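Local coordinates for alpha-galactosidase (Thermus thermophilus, PDB 6LCJ), which probably hydrolyses terminal alpha-galactosyl groups from its substrates as a thermostable family GH36 glycosidase that assembles into a hexamer, at residues R149-R154 and R390-E395; C339-L344 and D351-G356; S168-I173 and V403-T408; R161-W166 and D176-V181. All coordinates share one frame; numbering follows the deposited sequence.

Interaction 1: R149-R154 and R390-E395; sequences RLLPRR and RLWLME
R149 and E395, the latter at the end of the 3-10 turn 391-395, bring their CA atoms to 6.8 Å, the nearest CA pair across the two segments. E395 does most of the work. Its CG stands anti to the backbone N (chi1 176°) and the chain then bends at CG, which carries OE2 in toward the arginines. R153 NE meets that oxygen at 3.1 Å in a salt bridge, with the guanidinium and carboxylate planes 32° apart. The same NE makes a weak hydrogen bond of 3.1 Å to the main-chain O of E395. From the other arginine it is the aliphatic part that touches: R149 CG lies 3.8 Å from E395 OE2, and its guanidinium stands nearly perpendicular to the carboxylate. Apart from these charges, L151 CD1 comes to the edge of the W392 ring, 4.4 Å from CZ3, while W392 NE1 donates to H389 O. An alanine in place of E395 would probably cost the R153 guanidinium its carboxylate partner, leaving the weak bond to the backbone O and a group freer to swing. This is therefore a surface contact whose polar part is chiefly one ion pair, probably weakened by solvent.

Interaction 2: C339-L344 and D351-G356; sequences CGAPVL and DGLRVG
C339 SG sits over one face of the R354 guanidinium, 3.3 Å from NH1, with the sulfur also resting 3.9 Å from R354 CG. The arginine gets there by folding back on itself: bends at chi2 (-93°) and chi3 (-43°) curl the chain so that one face of its flat end lies against the cysteine sulfur. At that end NH2 donates to G356 O at 2.9 Å and 157°, only slightly out of the guanidinium plane, and makes a salt bridge to D358. The backbones are close here as well, with the CA atoms of C339 and R354 5.2 Å apart. The neighbouring L353 divides its two methyls between separate partners. CD1 reaches A341 CB at 4.3 Å, while CD2 packs 3.9 Å from V343 CG1, the two side chains crossing at about a right angle. Y320 and L306 also pack on A341, and L393 on V343. A leucine in place of R354 would probably leave D358 without its charged mate and G356 O without this donor. Segment 339-344 follows strand 335-338, and 351-356 spans strand 352-354 and the turn after it; C339, R354 and G356 lie toward the C-terminal ends of these parallel strands of the (beta/alpha)8 barrel, the end at which TIM-barrel glycosidases carry their active site.

Interaction 3: S168-I173 and V403-T408; sequences SFYTRI and VVYFRT
S168 and R407 meet at a slant, R407 NH1 coming within 3.9 Å of S168 CB. R407 CG sits between the backbone N and the carbonyl carbon (chi1 63°), and from there the extended chain carries the guanidinium across to the serine, beside Y405 of its own segment. There the ring and the guanidinium stand edge against face, with Y405 CD1 3.7 Å above the guanidinium plane and R407 CZ lying in the plane of the ring. Polar partners fix this orientation: NH1 forms a salt bridge with D435 and bonds to Y167 O, and NH2 donates to F410 O. S168 OG is held in turn by S434 O. The second approach is between two tyrosines, Y170 OH stopping 4.5 Å from Y405 OH. Y170 reaches there from the type II' turn F169-R172, closed by R172 N to F169 O at 3.1 Å, and its ring meets W166 edge-to-face. The contact joins the end of helix 166-169 and the turn after it to the loop after strand 398-400. S434 and D435, just after strand 431-433, bond to both sides, and V404 bonds through its backbone to A432 of that strand, consistent with neighbouring last strands of a TIM barrel.

Interaction 4: R161-W166 and D176-V181; sequences RVWCSW and DLLLRV
W163 and V181 carry the CH-pi part of this contact. V181 CG1 lies over one face of the indole, 3.9 Å from the centroid of the six-membered ring and 28° off its normal, with CH2 the nearest ring atom at 3.5 Å. Having CG1 anti to the backbone N (chi1 170°) is what points that methyl down from the helix onto the ring, and the two side chains cross at about a right angle. The remaining cross-contacts are plain apolar touches by L178 CD2: it reaches the edge of the same indole near the ring plane, 4.5 Å from CZ3, and sits 4.2 Å from S165 CB. Hydrogen bonds serve the first segment rather than the interface. W166 N donates to C164 SG at 3.6 Å, an almost straight capping bond (169°) at the turn into helix 166-169, while W163 NE1 reaches D435 O and S165 OG receives D196 N. F193 stacks on the indole and F190 meets it edge-to-face. The contact lies inside a beta-alpha-beta crossover: helix 175-185 covers strand 161-164 on its way to the adjacent parallel strand 192-195, with F169 of helix 166-169 packed against both W163 and V181.

Overall arrangement
Along the chain the first segments of interactions 1, 4 and 3 come in quick succession between 149 and 173, followed by helix 175-185; interaction 2 comes much later, and 390-395 and 403-408 close interactions 1 and 3. Interactions 1 and 2 form one cluster, centres 12 Å apart, joined by the R154 NE to D351 OD1 salt bridge (2.8 Å) and by L393 packing on V343. Interactions 3 and 4, centres 9 Å apart, share the helix 166-169 region, where F169 meets L177 and V181. Interactions 1 and 3, 29 Å apart between centres, lie on opposite sides of the chain's centre. Interactions 2 and 4 both reach the eight-stranded parallel barrel, which ties residues far apart in sequence into one domain.

Interaction 1: R149-R154 and R390-E395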
loop_
_atom_site.group_PDB
_atom_site.type_symbol
_atom_site.label_atom_id
_atom_site.label_comp_id
_atom_site.label_asym_id
_atom_site.label_seq_id
_atom_site.Cartn_x
_atom_site.Cartn_y
_atom_site.Cartn_z
ATOM N N ARG E 149 40.945 -16.182 26.106
ATOM C CA ARG E 149 41.444 -16.703 27.381
ATOM C C ARG E 149 40.432 -16.554 28.498
ATOM O O ARG E 149 40.456 -17.324 29.465
ATOM C CB ARG E 149 42.737 -16.003 27.775
ATOM C CG ARG E 149 43.944 -16.543 27.033
ATOM C CD ARG E 149 45.104 -15.609 27.142
ATOM N NE ARG E 149 45.934 -15.659 25.943
ATOM C CZ ARG E 149 46.451 -14.584 25.359
ATOM N NH1 ARG E 149 46.213 -13.377 25.865
ATOM N NH2 ARG E 149 47.200 -14.718 24.273
ATOM N N LEU E 150 39.529 -15.588 28.389
ATOM C CA LEU E 150 38.522 -15.369 29.414
ATOM C C LEU E 150 37.258 -16.193 29.198
ATOM O O LEU E 150 36.293 -16.040 29.960
ATOM C CB LEU E 150 38.197 -13.877 29.485
ATOM C CG LEU E 150 39.461 -13.102 29.855
ATOM C CD1 LEU E 150 39.244 -11.611 29.742
ATOM C CD2 LEU E 150 39.892 -13.481 31.271
ATOM N N LEU E 151 37.228 -17.059 28.209
ATOM C CA LEU E 151 36.059 -17.890 27.972
ATOM C C LEU E 151 36.306 -19.303 28.473
ATOM O O LEU E 151 37.443 -19.692 28.738
ATOM C CB LEU E 151 35.715 -17.891 26.479
ATOM C CG LEU E 151 35.376 -16.526 25.877
ATOM C CD1 LEU E 151 35.154 -16.623 24.373
ATOM C CD2 LEU E 151 34.170 -15.924 26.573
ATOM N N PRO E 152 35.257 -20.106 28.634
ATOM C CA PRO E 152 35.472 -21.504 29.000
ATOM C C PRO E 152 36.316 -22.214 27.951
ATOM O O PRO E 152 36.296 -21.875 26.764
ATOM C CB PRO E 152 34.052 -22.079 29.066
ATOM C CG PRO E 152 33.183 -20.888 29.327
ATOM C CD PRO E 152 33.820 -19.789 28.542
ATOM N N ARG E 153 37.083 -23.202 28.417
ATOM C CA ARG E 153 37.942 -24.020 27.578
ATOM C C ARG E 153 37.650 -25.487 27.842
ATOM O O ARG E 153 37.255 -25.870 28.941
ATOM C CB ARG E 153 39.421 -23.730 27.847
ATOM C CG ARG E 153 39.709 -22.263 27.996
ATOM C CD ARG E 153 41.090 -22.050 28.522
ATOM N NE ARG E 153 42.117 -22.418 27.556
ATOM C CZ ARG E 153 43.107 -23.265 27.808
ATOM N NH1 ARG E 153 43.188 -23.841 28.999
ATOM N NH2 ARG E 153 44.010 -23.539 26.869
ATOM N N ARG E 154 37.837 -26.306 26.813
ATOM C CA ARG E 154 37.808 -27.754 26.981
ATOM C C ARG E 154 38.642 -28.331 25.837
ATOM O O ARG E 154 38.148 -28.452 24.705
ATOM C CB ARG E 154 36.395 -28.300 26.968
ATOM C CG ARG E 154 36.379 -29.829 26.927
ATOM C CD ARG E 154 34.996 -30.380 27.122
ATOM N NE ARG E 154 34.987 -31.838 27.184
ATOM C CZ ARG E 154 34.832 -32.550 28.300
ATOM N NH1 ARG E 154 34.683 -31.942 29.472
ATOM N NH2 ARG E 154 34.825 -33.872 28.238
ATOM N N ARG E 390 37.039 -17.343 12.968
ATOM C CA ARG E 390 36.772 -17.965 14.252
ATOM C C ARG E 390 37.945 -18.799 14.751
ATOM O O ARG E 390 37.775 -19.584 15.695
ATOM C CB ARG E 390 35.493 -18.806 14.161
ATOM C CG ARG E 390 34.237 -17.956 14.151
ATOM C CD ARG E 390 32.993 -18.786 13.905
ATOM N NE ARG E 390 31.776 -18.060 14.254
ATOM C CZ ARG E 390 30.598 -18.285 13.684
ATOM N NH1 ARG E 390 30.494 -19.221 12.746
ATOM N NH2 ARG E 390 29.523 -17.592 14.052
ATOM N N LEU E 391 39.135 -18.641 14.155
ATOM C CA LEU E 391 40.264 -19.481 14.542
ATOM C C LEU E 391 40.776 -19.151 15.940
ATOM O O LEU E 391 41.369 -20.025 16.578
ATOM C CB LEU E 391 41.384 -19.366 13.515
ATOM C CG LEU E 391 41.049 -19.942 12.137
ATOM C CD1 LEU E 391 42.126 -19.624 11.146
ATOM C CD2 LEU E 391 40.854 -21.448 12.236
ATOM N N TRP E 392 40.508 -17.938 16.445
ATOM C CA TRP E 392 40.863 -17.576 17.814
ATOM C C TRP E 392 40.215 -18.492 18.842
ATOM O O TRP E 392 40.664 -18.532 19.988
ATOM C CB TRP E 392 40.482 -16.117 18.109
ATOM C CG TRP E 392 39.106 -15.732 17.654
ATOM C CD1 TRP E 392 38.722 -15.409 16.390
ATOM C CD2 TRP E 392 37.922 -15.636 18.466
ATOM N NE1 TRP E 392 37.374 -15.130 16.355
ATOM C CE2 TRP E 392 36.863 -15.256 17.619
ATOM C CE3 TRP E 392 37.659 -15.837 19.823
ATOM C CZ2 TRP E 392 35.569 -15.075 18.083
ATOM C CZ3 TRP E 392 36.386 -15.658 20.279
ATOM C CH2 TRP E 392 35.346 -15.283 19.416
ATOM N N LEU E 393 39.184 -19.240 18.471
ATOM C CA LEU E 393 38.591 -20.198 19.396
ATOM C C LEU E 393 39.426 -21.457 19.596
ATOM O O LEU E 393 38.999 -22.336 20.348
ATOM C CB LEU E 393 37.196 -20.596 18.924
ATOM C CG LEU E 393 36.274 -19.400 19.064
ATOM C CD1 LEU E 393 35.026 -19.634 18.244
ATOM C CD2 LEU E 393 35.969 -19.140 20.535
ATOM N N MET E 394 40.580 -21.581 18.931
ATOM C CA MET E 394 41.441 -22.741 19.140
ATOM C C MET E 394 41.995 -22.775 20.553
ATOM O O MET E 394 42.513 -23.806 20.983
ATOM C CB MET E 394 42.586 -22.735 18.128
ATOM C CG MET E 394 42.186 -23.224 16.745
ATOM S SD MET E 394 43.557 -22.962 15.626
ATOM C CE MET E 394 44.750 -24.156 16.268
ATOM N N GLU E 395 41.902 -21.652 21.266
ATOM C CA GLU E 395 42.179 -21.607 22.690
ATOM C C GLU E 395 41.172 -22.426 23.498
ATOM O O GLU E 395 41.499 -22.928 24.579
ATOM C CB GLU E 395 42.152 -20.147 23.141
ATOM C CG GLU E 395 42.340 -19.946 24.628
ATOM C CD GLU E 395 43.776 -20.184 25.079
ATOM O OE1 GLU E 395 44.696 -20.241 24.215
ATOM O OE2 GLU E 395 43.980 -20.308 26.312
#

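Interaction 2: C339-L344 and D351-G356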
loop_
_atom_site.group_PDB
_atom_site.type_symbol
_atom_site.label_atom_id
_atom_site.label_comp_id
_atom_site.label_asym_id
_atom_site.label_seq_id
_atom_site.Cartn_x
_atom_site.Cartn_y
_atom_site.Cartn_z
ATOM N N CYS E 339 27.694 -29.097 16.118
ATOM C CA CYS E 339 27.452 -28.603 14.769
ATOM C C CYS E 339 26.144 -27.815 14.751
ATOM O O CYS E 339 25.217 -28.116 15.506
ATOM C CB CYS E 339 27.409 -29.781 13.744
ATOM S SG CYS E 339 27.437 -29.271 11.953
ATOM N N GLY E 340 26.071 -26.802 13.882
ATOM C CA GLY E 340 24.882 -25.961 13.808
ATOM C C GLY E 340 24.576 -25.277 15.118
ATOM O O GLY E 340 23.402 -25.037 15.455
ATOM N N ALA E 341 25.600 -24.962 15.860
ATOM C CA ALA E 341 25.476 -24.728 17.272
ATOM C C ALA E 341 25.830 -23.296 17.612
ATOM O O ALA E 341 26.739 -22.720 16.998
ATOM C CB ALA E 341 26.397 -25.679 18.054
ATOM N N PRO E 342 25.139 -22.709 18.588
ATOM C CA PRO E 342 25.608 -21.450 19.177
ATOM C C PRO E 342 27.089 -21.524 19.500
ATOM O O PRO E 342 27.517 -22.348 20.313
ATOM C CB PRO E 342 24.761 -21.333 20.446
ATOM C CG PRO E 342 23.518 -22.086 20.114
ATOM C CD PRO E 342 23.978 -23.253 19.307
ATOM N N VAL E 343 27.891 -20.682 18.862
ATOM C CA VAL E 343 29.335 -20.846 18.957
ATOM C C VAL E 343 29.815 -20.575 20.380
ATOM O O VAL E 343 30.368 -21.459 21.042
ATOM C CB VAL E 343 30.042 -19.961 17.916
ATOM C CG1 VAL E 343 31.506 -19.825 18.249
ATOM C CG2 VAL E 343 29.865 -20.573 16.526
ATOM N N LEU E 344 29.581 -19.368 20.894
ATOM C CA LEU E 344 30.194 -19.009 22.169
ATOM C C LEU E 344 29.543 -19.746 23.335
ATOM O O LEU E 344 30.236 -20.191 24.256
ATOM C CB LEU E 344 30.132 -17.495 22.358
ATOM C CG LEU E 344 30.946 -16.807 21.257
ATOM C CD1 LEU E 344 30.836 -15.287 21.280
ATOM C CD2 LEU E 344 32.406 -17.239 21.344
ATOM N N ASP E 351 33.838 -30.769 22.659
ATOM C CA ASP E 351 35.230 -31.101 22.374
ATOM C C ASP E 351 35.652 -30.552 21.019
ATOM O O ASP E 351 36.747 -29.998 20.882
ATOM C CB ASP E 351 35.437 -32.619 22.393
ATOM C CG ASP E 351 34.976 -33.250 23.691
ATOM O OD1 ASP E 351 35.650 -33.023 24.705
ATOM O OD2 ASP E 351 33.935 -33.953 23.699
ATOM N N GLY E 352 34.790 -30.701 20.022
ATOM C CA GLY E 352 34.994 -30.096 18.724
ATOM C C GLY E 352 33.788 -29.249 18.360
ATOM O O GLY E 352 32.646 -29.577 18.711
ATOM N N LEU E 353 34.051 -28.139 17.663
ATOM C CA LEU E 353 33.016 -27.175 17.310
ATOM C C LEU E 353 33.172 -26.772 15.850
ATOM O O LEU E 353 34.231 -26.282 15.450
ATOM C CB LEU E 353 33.084 -25.952 18.223
ATOM C CG LEU E 353 32.086 -24.825 17.962
ATOM C CD1 LEU E 353 30.707 -25.264 18.340
ATOM C CD2 LEU E 353 32.456 -23.557 18.725
ATOM N N ARG E 354 32.125 -26.977 15.059
ATOM C CA ARG E 354 32.107 -26.461 13.695
ATOM C C ARG E 354 31.956 -24.946 13.730
ATOM O O ARG E 354 31.114 -24.421 14.459
ATOM C CB ARG E 354 30.975 -27.106 12.900
ATOM C CG ARG E 354 31.242 -28.576 12.527
ATOM C CD ARG E 354 31.880 -28.711 11.142
ATOM N NE ARG E 354 31.213 -27.816 10.219
ATOM C CZ ARG E 354 30.150 -28.138 9.488
ATOM N NH1 ARG E 354 29.645 -29.370 9.519
ATOM N NH2 ARG E 354 29.591 -27.219 8.709
ATOM N N VAL E 355 32.796 -24.242 12.964
ATOM C CA VAL E 355 32.840 -22.783 12.971
ATOM C C VAL E 355 32.445 -22.172 11.635
ATOM O O VAL E 355 32.516 -20.952 11.484
ATOM C CB VAL E 355 34.230 -22.258 13.392
ATOM C CG1 VAL E 355 34.493 -22.537 14.855
ATOM C CG2 VAL E 355 35.288 -22.888 12.524
ATOM N N GLY E 356 32.039 -22.970 10.663
ATOM C CA GLY E 356 31.563 -22.424 9.418
ATOM C C GLY E 356 30.456 -23.236 8.777
ATOM O O GLY E 356 30.154 -24.374 9.170
#

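Interaction 3: S168-I173 and V403-T408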
loop_
_atom_site.group_PDB
_atom_site.type_symbol
_atom_site.label_atom_id
_atom_site.label_comp_id
_atom_site.label_asym_id
_atom_site.label_seq_id
_atom_site.Cartn_x
_atom_site.Cartn_y
_atom_site.Cartn_z
ATOM N N SER E 168 30.227 -37.558 0.874
ATOM C CA SER E 168 30.340 -38.358 -0.335
ATOM C C SER E 168 29.007 -39.039 -0.636
ATOM O O SER E 168 28.528 -38.991 -1.770
ATOM C CB SER E 168 31.472 -39.383 -0.201
ATOM O OG SER E 168 31.440 -39.990 1.080
ATOM N N PHE E 169 28.381 -39.651 0.367
ATOM C CA PHE E 169 27.135 -40.370 0.131
ATOM C C PHE E 169 25.885 -39.610 0.556
ATOM O O PHE E 169 24.789 -39.981 0.129
ATOM C CB PHE E 169 27.159 -41.716 0.853
ATOM C CG PHE E 169 28.323 -42.576 0.475
ATOM C CD1 PHE E 169 28.387 -43.155 -0.780
ATOM C CD2 PHE E 169 29.346 -42.811 1.375
ATOM C CE1 PHE E 169 29.451 -43.955 -1.134
ATOM C CE2 PHE E 169 30.426 -43.610 1.031
ATOM C CZ PHE E 169 30.484 -44.182 -0.224
ATOM N N TYR E 170 26.022 -38.566 1.372
ATOM C CA TYR E 170 24.891 -37.810 1.931
ATOM C C TYR E 170 23.947 -38.814 2.592
ATOM O O TYR E 170 24.435 -39.675 3.345
ATOM C CB TYR E 170 24.298 -36.921 0.841
ATOM C CG TYR E 170 25.249 -35.787 0.523
ATOM C CD1 TYR E 170 25.198 -34.600 1.242
ATOM C CD2 TYR E 170 26.253 -35.930 -0.435
ATOM C CE1 TYR E 170 26.081 -33.564 0.988
ATOM C CE2 TYR E 170 27.159 -34.893 -0.694
ATOM C CZ TYR E 170 27.060 -33.710 0.027
ATOM O OH TYR E 170 27.922 -32.649 -0.187
ATOM N N THR E 171 22.628 -38.751 2.356
ATOM C CA THR E 171 21.700 -39.642 3.052
ATOM C C THR E 171 21.632 -41.040 2.438
ATOM O O THR E 171 20.969 -41.907 3.017
ATOM C CB THR E 171 20.273 -39.060 3.084
ATOM O OG1 THR E 171 19.870 -38.689 1.762
ATOM C CG2 THR E 171 20.174 -37.834 3.993
ATOM N N ARG E 172 22.275 -41.280 1.287
ATOM C CA ARG E 172 22.258 -42.592 0.636
ATOM C C ARG E 172 23.277 -43.532 1.277
ATOM O O ARG E 172 24.213 -44.000 0.637
ATOM C CB ARG E 172 22.542 -42.465 -0.850
ATOM C CG ARG E 172 22.013 -41.209 -1.502
ATOM C CD ARG E 172 20.509 -41.272 -1.634
ATOM N NE ARG E 172 20.124 -42.317 -2.582
ATOM C CZ ARG E 172 19.960 -42.136 -3.891
ATOM N NH1 ARG E 172 20.143 -40.937 -4.434
ATOM N NH2 ARG E 172 19.621 -43.164 -4.666
ATOM N N ILE E 173 23.100 -43.808 2.560
ATOM C CA ILE E 173 23.995 -44.717 3.264
ATOM C C ILE E 173 23.227 -45.967 3.642
ATOM O O ILE E 173 21.993 -45.969 3.755
ATOM C CB ILE E 173 24.646 -44.094 4.518
ATOM C CG1 ILE E 173 23.602 -43.367 5.378
ATOM C CG2 ILE E 173 25.795 -43.177 4.111
ATOM C CD1 ILE E 173 24.086 -43.093 6.787
ATOM N N VAL E 403 35.246 -30.978 6.433
ATOM C CA VAL E 403 36.122 -31.992 5.840
ATOM C C VAL E 403 37.036 -31.418 4.759
ATOM O O VAL E 403 36.832 -30.304 4.260
ATOM C CB VAL E 403 35.302 -33.174 5.280
ATOM C CG1 VAL E 403 34.338 -33.677 6.325
ATOM C CG2 VAL E 403 34.574 -32.760 4.007
ATOM N N VAL E 404 38.055 -32.194 4.408
ATOM C CA VAL E 404 39.004 -31.871 3.350
ATOM C C VAL E 404 38.721 -32.804 2.187
ATOM O O VAL E 404 38.563 -34.014 2.382
ATOM C CB VAL E 404 40.459 -32.034 3.829
ATOM C CG1 VAL E 404 41.431 -31.503 2.788
ATOM C CG2 VAL E 404 40.655 -31.348 5.158
ATOM N N TYR E 405 38.653 -32.252 0.986
ATOM C CA TYR E 405 38.542 -33.079 -0.202
ATOM C C TYR E 405 39.932 -33.377 -0.740
ATOM O O TYR E 405 40.815 -32.511 -0.733
ATOM C CB TYR E 405 37.700 -32.398 -1.285
ATOM C CG TYR E 405 36.247 -32.209 -0.917
ATOM C CD1 TYR E 405 35.304 -33.194 -1.176
ATOM C CD2 TYR E 405 35.821 -31.032 -0.307
ATOM C CE1 TYR E 405 33.965 -33.008 -0.829
ATOM C CE2 TYR E 405 34.489 -30.832 0.036
ATOM C CZ TYR E 405 33.570 -31.816 -0.220
ATOM O OH TYR E 405 32.257 -31.597 0.114
ATOM N N PHE E 406 40.121 -34.615 -1.185
ATOM C CA PHE E 406 41.251 -35.006 -2.015
ATOM C C PHE E 406 40.827 -35.560 -3.360
ATOM O O PHE E 406 41.570 -35.440 -4.329
ATOM C CB PHE E 406 42.113 -36.050 -1.296
ATOM C CG PHE E 406 42.733 -35.538 -0.039
ATOM C CD1 PHE E 406 42.044 -35.621 1.166
ATOM C CD2 PHE E 406 43.987 -34.947 -0.063
ATOM C CE1 PHE E 406 42.597 -35.137 2.320
ATOM C CE2 PHE E 406 44.555 -34.465 1.086
ATOM C CZ PHE E 406 43.869 -34.558 2.288
ATOM N N ARG E 407 39.646 -36.145 -3.448
ATOM C CA ARG E 407 39.175 -36.659 -4.715
ATOM C C ARG E 407 38.977 -35.536 -5.726
ATOM O O ARG E 407 38.756 -34.372 -5.382
ATOM C CB ARG E 407 37.870 -37.420 -4.510
ATOM C CG ARG E 407 36.731 -36.572 -3.996
ATOM C CD ARG E 407 35.573 -37.485 -3.638
ATOM N NE ARG E 407 34.270 -36.861 -3.799
ATOM C CZ ARG E 407 33.502 -36.460 -2.792
ATOM N NH1 ARG E 407 33.909 -36.597 -1.530
ATOM N NH2 ARG E 407 32.322 -35.921 -3.052
ATOM N N THR E 408 39.093 -35.897 -6.991
ATOM C CA THR E 408 38.596 -35.059 -8.057
ATOM C C THR E 408 37.369 -35.664 -8.723
ATOM O O THR E 408 36.664 -34.958 -9.447
ATOM C CB THR E 408 39.709 -34.811 -9.082
ATOM O OG1 THR E 408 40.451 -36.017 -9.289
ATOM C CG2 THR E 408 40.660 -33.746 -8.563
#

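Interaction 4: R161-W166 and D176-V181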
loop_
_atom_site.group_PDB
_atom_site.type_symbol
_atom_site.label_atom_id
_atom_site.label_comp_id
_atom_site.label_asym_id
_atom_site.label_seq_id
_atom_site.Cartn_x
_atom_site.Cartn_y
_atom_site.Cartn_z
ATOM N N ARG E 161 41.269 -38.003 14.021
ATOM C CA ARG E 161 41.245 -38.056 12.572
ATOM C C ARG E 161 40.044 -38.904 12.186
ATOM O O ARG E 161 39.922 -40.053 12.626
ATOM C CB ARG E 161 42.562 -38.613 12.032
ATOM C CG ARG E 161 43.752 -37.797 12.514
ATOM C CD ARG E 161 45.063 -38.224 11.860
ATOM N NE ARG E 161 45.450 -39.574 12.255
ATOM C CZ ARG E 161 46.233 -39.841 13.287
ATOM N NH1 ARG E 161 46.711 -38.847 14.014
ATOM N NH2 ARG E 161 46.530 -41.096 13.596
ATOM N N VAL E 162 39.135 -38.325 11.410
ATOM C CA VAL E 162 37.794 -38.871 11.238
ATOM C C VAL E 162 37.548 -39.129 9.767
ATOM O O VAL E 162 37.826 -38.264 8.930
ATOM C CB VAL E 162 36.715 -37.915 11.783
ATOM C CG1 VAL E 162 35.317 -38.528 11.579
ATOM C CG2 VAL E 162 36.984 -37.552 13.238
ATOM N N TRP E 163 37.006 -40.303 9.453
ATOM C CA TRP E 163 36.345 -40.515 8.178
ATOM C C TRP E 163 34.845 -40.344 8.401
ATOM O O TRP E 163 34.289 -40.906 9.351
ATOM C CB TRP E 163 36.661 -41.887 7.573
ATOM C CG TRP E 163 36.160 -41.947 6.154
ATOM C CD1 TRP E 163 36.828 -41.555 5.025
ATOM C CD2 TRP E 163 34.847 -42.330 5.729
ATOM N NE1 TRP E 163 36.019 -41.697 3.921
ATOM C CE2 TRP E 163 34.797 -42.170 4.325
ATOM C CE3 TRP E 163 33.713 -42.809 6.396
ATOM C CZ2 TRP E 163 33.660 -42.480 3.575
ATOM C CZ3 TRP E 163 32.587 -43.122 5.652
ATOM C CH2 TRP E 163 32.565 -42.947 4.257
ATOM N N CYS E 164 34.196 -39.566 7.532
ATOM C CA CYS E 164 32.807 -39.146 7.710
ATOM C C CYS E 164 32.023 -39.485 6.446
ATOM O O CYS E 164 32.515 -39.279 5.337
ATOM C CB CYS E 164 32.760 -37.615 8.019
ATOM S SG CYS E 164 31.138 -36.818 8.040
ATOM N N SER E 165 30.807 -40.002 6.594
ATOM C CA SER E 165 30.073 -40.429 5.406
ATOM C C SER E 165 29.346 -39.298 4.685
ATOM O O SER E 165 28.886 -39.507 3.554
ATOM C CB SER E 165 29.043 -41.514 5.762
ATOM O OG SER E 165 28.095 -41.057 6.719
ATOM N N TRP E 166 29.223 -38.115 5.289
ATOM C CA TRP E 166 28.236 -37.161 4.795
ATOM C C TRP E 166 28.609 -36.619 3.417
ATOM O O TRP E 166 27.777 -36.593 2.499
ATOM C CB TRP E 166 28.044 -36.012 5.794
ATOM C CG TRP E 166 27.065 -34.997 5.271
ATOM C CD1 TRP E 166 27.343 -33.721 4.866
ATOM C CD2 TRP E 166 25.655 -35.190 5.038
ATOM N NE1 TRP E 166 26.197 -33.106 4.423
ATOM C CE2 TRP E 166 25.148 -33.981 4.517
ATOM C CE3 TRP E 166 24.778 -36.261 5.223
ATOM C CZ2 TRP E 166 23.807 -33.814 4.185
ATOM C CZ3 TRP E 166 23.446 -36.093 4.886
ATOM C CH2 TRP E 166 22.973 -34.884 4.376
ATOM N N ASP E 176 25.426 -52.264 4.321
ATOM C CA ASP E 176 26.318 -52.975 3.404
ATOM C C ASP E 176 27.369 -52.042 2.807
ATOM O O ASP E 176 28.569 -52.344 2.827
ATOM C CB ASP E 176 25.504 -53.640 2.289
ATOM C CG ASP E 176 24.965 -55.027 2.683
ATOM O OD1 ASP E 176 25.241 -55.511 3.816
ATOM O OD2 ASP E 176 24.249 -55.630 1.847
ATOM N N LEU E 177 26.929 -50.897 2.274
ATOM C CA LEU E 177 27.836 -49.959 1.627
ATOM C C LEU E 177 28.915 -49.463 2.585
ATOM O O LEU E 177 30.090 -49.363 2.205
ATOM C CB LEU E 177 27.031 -48.790 1.066
ATOM C CG LEU E 177 27.700 -47.435 0.826
ATOM C CD1 LEU E 177 28.602 -47.514 -0.371
ATOM C CD2 LEU E 177 26.629 -46.406 0.593
ATOM N N LEU E 178 28.543 -49.164 3.837
ATOM C CA LEU E 178 29.526 -48.650 4.785
ATOM C C LEU E 178 30.473 -49.737 5.273
ATOM O O LEU E 178 31.608 -49.433 5.668
ATOM C CB LEU E 178 28.826 -47.974 5.971
ATOM C CG LEU E 178 28.065 -46.674 5.638
ATOM C CD1 LEU E 178 27.407 -46.061 6.872
ATOM C CD2 LEU E 178 28.969 -45.644 4.949
ATOM N N LEU E 179 30.041 -51.003 5.260
ATOM C CA LEU E 179 30.958 -52.086 5.606
ATOM C C LEU E 179 32.046 -52.244 4.548
ATOM O O LEU E 179 33.204 -52.506 4.878
ATOM C CB LEU E 179 30.189 -53.393 5.809
ATOM C CG LEU E 179 29.504 -53.514 7.181
ATOM C CD1 LEU E 179 28.555 -54.689 7.242
ATOM C CD2 LEU E 179 30.524 -53.587 8.304
ATOM N N ARG E 180 31.710 -52.049 3.275
ATOM C CA ARG E 180 32.751 -52.102 2.255
ATOM C C ARG E 180 33.678 -50.903 2.359
ATOM O O ARG E 180 34.902 -51.037 2.239
ATOM C CB ARG E 180 32.123 -52.182 0.864
ATOM C CG ARG E 180 31.279 -53.434 0.674
ATOM C CD ARG E 180 30.981 -53.705 -0.779
ATOM N NE ARG E 180 30.088 -52.694 -1.317
ATOM C CZ ARG E 180 28.795 -52.603 -1.014
ATOM N NH1 ARG E 180 28.239 -53.475 -0.175
ATOM N NH2 ARG E 180 28.055 -51.635 -1.550
ATOM N N VAL E 181 33.111 -49.719 2.575
ATOM C CA VAL E 181 33.930 -48.523 2.708
ATOM C C VAL E 181 34.827 -48.639 3.930
ATOM O O VAL E 181 36.002 -48.246 3.895
ATOM C CB VAL E 181 33.024 -47.276 2.755
ATOM C CG1 VAL E 181 33.806 -46.048 3.122
ATOM C CG2 VAL E 181 32.339 -47.091 1.409
#